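PDB 6BB7: purine nucleoside phosphorylase from Schistosoma mansoni, which catalyses the reversible phosphorolysis of purine nucleosides such as inosine and guanosine, releasing the free base and ribose 1-phosphate. Local coordinates for residues Leu242-Ser247 against Glu260-Val265. Numbering follows the deposited sequence.
Sequences LIANNS and EKVLAV. With D4V (3-methylpyridin-2-ol), chain F.
Ala-244 and Val-262 meet beside a bound ring: Ala-244 CB lies 4.0 Å from Val-262 CG2, and both methyls also touch 3-methylpyridin-2-ol, with Val-262 CG2 3.8 Å from its C2. At the small Ala-244 the strand and helix backbones come nearest, the CA atoms of Ala-244 and Val-262 being 5.5 Å apart. Val-265, a turn further along the helix, straddles two strand carbonyls: its CG1 stands 3.7 Å from Ile-243 O and its CG2 3.7 Å from Ala-244 O. With CG1 anti to the backbone N (chi1 178°), the two methyls are divided between successive peptide groups. The carbonyl of Ala-244 also accepts a hydrogen bond from Ser-128 OG. In this phosphorylase-superfamily fold, strand 236-246 belongs to the central mixed sheet and helix 259-283 packs on it, the short segments running at 136° to each other. Leu-242 extends the apolar seam, its CD1 reaching within 4.3 Å of Val-265 CG1. Beyond Ala-244, Asn-245 OD1 meets the ligand's C3-C4 edge, a close carbon contact (3.1 Å to C3); the bound pyridinol probably marks the purine-base site. Hydrogen bonds from ND2 to Asp-250 OD2 and Ser-247 OG (3.2 Å, tilted 23° from the amide plane) help fix the amide's turn.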
loop_
_atom_site.group_PDB
_atom_site.type_symbol
_atom_site.label_atom_id
_atom_site.label_comp_id
_atom_site.label_asym_id
_atom_site.label_seq_id
_atom_site.Cartn_x
_atom_site.Cartn_y
_atom_site.Cartn_z
ATOM N N LEU A 242 -3.472 -16.746 -17.883
ATOM C CA LEU A 242 -4.624 -16.998 -18.746
ATOM C C LEU A 242 -5.606 -15.833 -18.595
ATOM O O LEU A 242 -6.061 -15.524 -17.488
ATOM C CB LEU A 242 -5.301 -18.326 -18.387
ATOM C CG LEU A 242 -6.661 -18.637 -19.030
ATOM C CD1 LEU A 242 -6.561 -18.682 -20.537
ATOM C CD2 LEU A 242 -7.190 -19.971 -18.488
ATOM N N ILE A 243 -5.944 -15.197 -19.711
ATOM C CA ILE A 243 -6.744 -13.976 -19.703
ATOM C C ILE A 243 -8.232 -14.318 -19.635
ATOM O O ILE A 243 -8.765 -15.004 -20.513
ATOM C CB ILE A 243 -6.423 -13.125 -20.947
ATOM C CG1 ILE A 243 -4.941 -12.725 -20.972
ATOM C CG2 ILE A 243 -7.331 -11.887 -21.022
ATOM C CD1 ILE A 243 -4.468 -11.983 -19.711
ATOM N N ALA A 244 -8.918 -13.789 -18.606
ATOM C CA ALA A 244 -10.338 -14.095 -18.440
ATOM C C ALA A 244 -11.244 -13.138 -19.211
ATOM O O ALA A 244 -12.354 -13.515 -19.587
ATOM C CB ALA A 244 -10.721 -14.097 -16.959
ATOM N N ASN A 245 -10.777 -11.919 -19.473
ATOM C CA ASN A 245 -11.622 -10.862 -20.027
ATOM C C ASN A 245 -10.702 -9.708 -20.385
ATOM O O ASN A 245 -9.542 -9.679 -19.964
ATOM C CB ASN A 245 -12.611 -10.383 -18.966
ATOM C CG ASN A 245 -11.925 -9.592 -17.848
ATOM O OD1 ASN A 245 -10.972 -10.075 -17.223
ATOM N ND2 ASN A 245 -12.379 -8.370 -17.613
ATOM N N ASN A 246 -11.238 -8.722 -21.120
ATOM C CA ASN A 246 -10.541 -7.449 -21.293
ATOM C C ASN A 246 -11.277 -6.373 -20.484
ATOM O O ASN A 246 -12.411 -5.996 -20.821
ATOM C CB ASN A 246 -10.390 -7.074 -22.767
ATOM C CG ASN A 246 -9.475 -5.891 -22.942
ATOM O OD1 ASN A 246 -9.816 -4.791 -22.522
ATOM N ND2 ASN A 246 -8.279 -6.111 -23.512
ATOM N N SER A 247 -10.626 -5.911 -19.412
ATOM C CA SER A 247 -11.250 -4.992 -18.458
ATOM C C SER A 247 -11.485 -3.605 -19.050
ATOM O O SER A 247 -12.421 -2.907 -18.633
ATOM C CB SER A 247 -10.404 -4.879 -17.187
ATOM O OG SER A 247 -10.527 -6.065 -16.414
ATOM N N GLU A 260 -17.621 -16.968 -11.662
ATOM C CA GLU A 260 -18.197 -17.982 -12.546
ATOM C C GLU A 260 -17.634 -17.857 -13.955
ATOM O O GLU A 260 -17.259 -18.861 -14.592
ATOM C CB GLU A 260 -19.720 -17.807 -12.623
ATOM C CG GLU A 260 -20.469 -17.487 -11.329
ATOM C CD GLU A 260 -21.838 -16.860 -11.602
ATOM O OE1 GLU A 260 -22.487 -17.237 -12.607
ATOM O OE2 GLU A 260 -22.258 -15.980 -10.818
ATOM N N LYS A 261 -17.632 -16.641 -14.498
ATOM C CA LYS A 261 -17.090 -16.428 -15.844
ATOM C C LYS A 261 -15.607 -16.774 -15.909
ATOM O O LYS A 261 -15.131 -17.326 -16.919
ATOM C CB LYS A 261 -17.310 -14.979 -16.284
ATOM C CG LYS A 261 -18.769 -14.565 -16.518
ATOM C CD LYS A 261 -18.835 -13.062 -16.873
ATOM C CE LYS A 261 -20.251 -12.554 -17.074
ATOM N NZ LYS A 261 -20.250 -11.119 -17.503
ATOM N N VAL A 262 -14.861 -16.466 -14.845
ATOM C CA VAL A 262 -13.434 -16.776 -14.806
ATOM C C VAL A 262 -13.215 -18.282 -14.888
ATOM O O VAL A 262 -12.375 -18.764 -15.659
ATOM C CB VAL A 262 -12.793 -16.167 -13.547
ATOM C CG1 VAL A 262 -11.326 -16.591 -13.400
ATOM C CG2 VAL A 262 -12.864 -14.645 -13.612
ATOM N N LEU A 263 -13.938 -19.041 -14.065
ATOM C CA LEU A 263 -13.770 -20.495 -14.046
ATOM C C LEU A 263 -14.199 -21.142 -15.362
ATOM O O LEU A 263 -13.623 -22.160 -15.757
ATOM C CB LEU A 263 -14.519 -21.121 -12.871
ATOM C CG LEU A 263 -13.981 -20.887 -11.444
ATOM C CD1 LEU A 263 -14.780 -21.681 -10.435
ATOM C CD2 LEU A 263 -12.497 -21.263 -11.360
ATOM N N ALA A 264 -15.156 -20.553 -16.072
ATOM C CA ALA A 264 -15.520 -21.090 -17.386
ATOM C C ALA A 264 -14.400 -20.909 -18.409
ATOM O O ALA A 264 -14.178 -21.800 -19.248
ATOM C CB ALA A 264 -16.813 -20.446 -17.861
ATOM N N VAL A 265 -13.668 -19.785 -18.360
ATOM C CA VAL A 265 -12.509 -19.626 -19.236
ATOM C C VAL A 265 -11.430 -20.639 -18.865
ATOM O O VAL A 265 -10.806 -21.257 -19.738
ATOM C CB VAL A 265 -11.975 -18.179 -19.186
ATOM C CG1 VAL A 265 -10.739 -18.050 -20.075
ATOM C CG2 VAL A 265 -13.037 -17.200 -19.646
HETATM C C4 D4V F . -9.987 -9.869 -13.996
HETATM C C5 D4V F . -8.649 -10.750 -12.164
HETATM C C3 D4V F . -10.340 -11.197 -14.388
HETATM C C2 D4V F . -9.832 -12.324 -13.659
HETATM C C1 D4V F . -9.016 -12.133 -12.560
HETATM O O D4V F . -7.823 -10.520 -11.100
HETATM C C D4V F . -8.475 -13.313 -11.777
HETATM N N D4V F . -9.120 -9.661 -12.871
#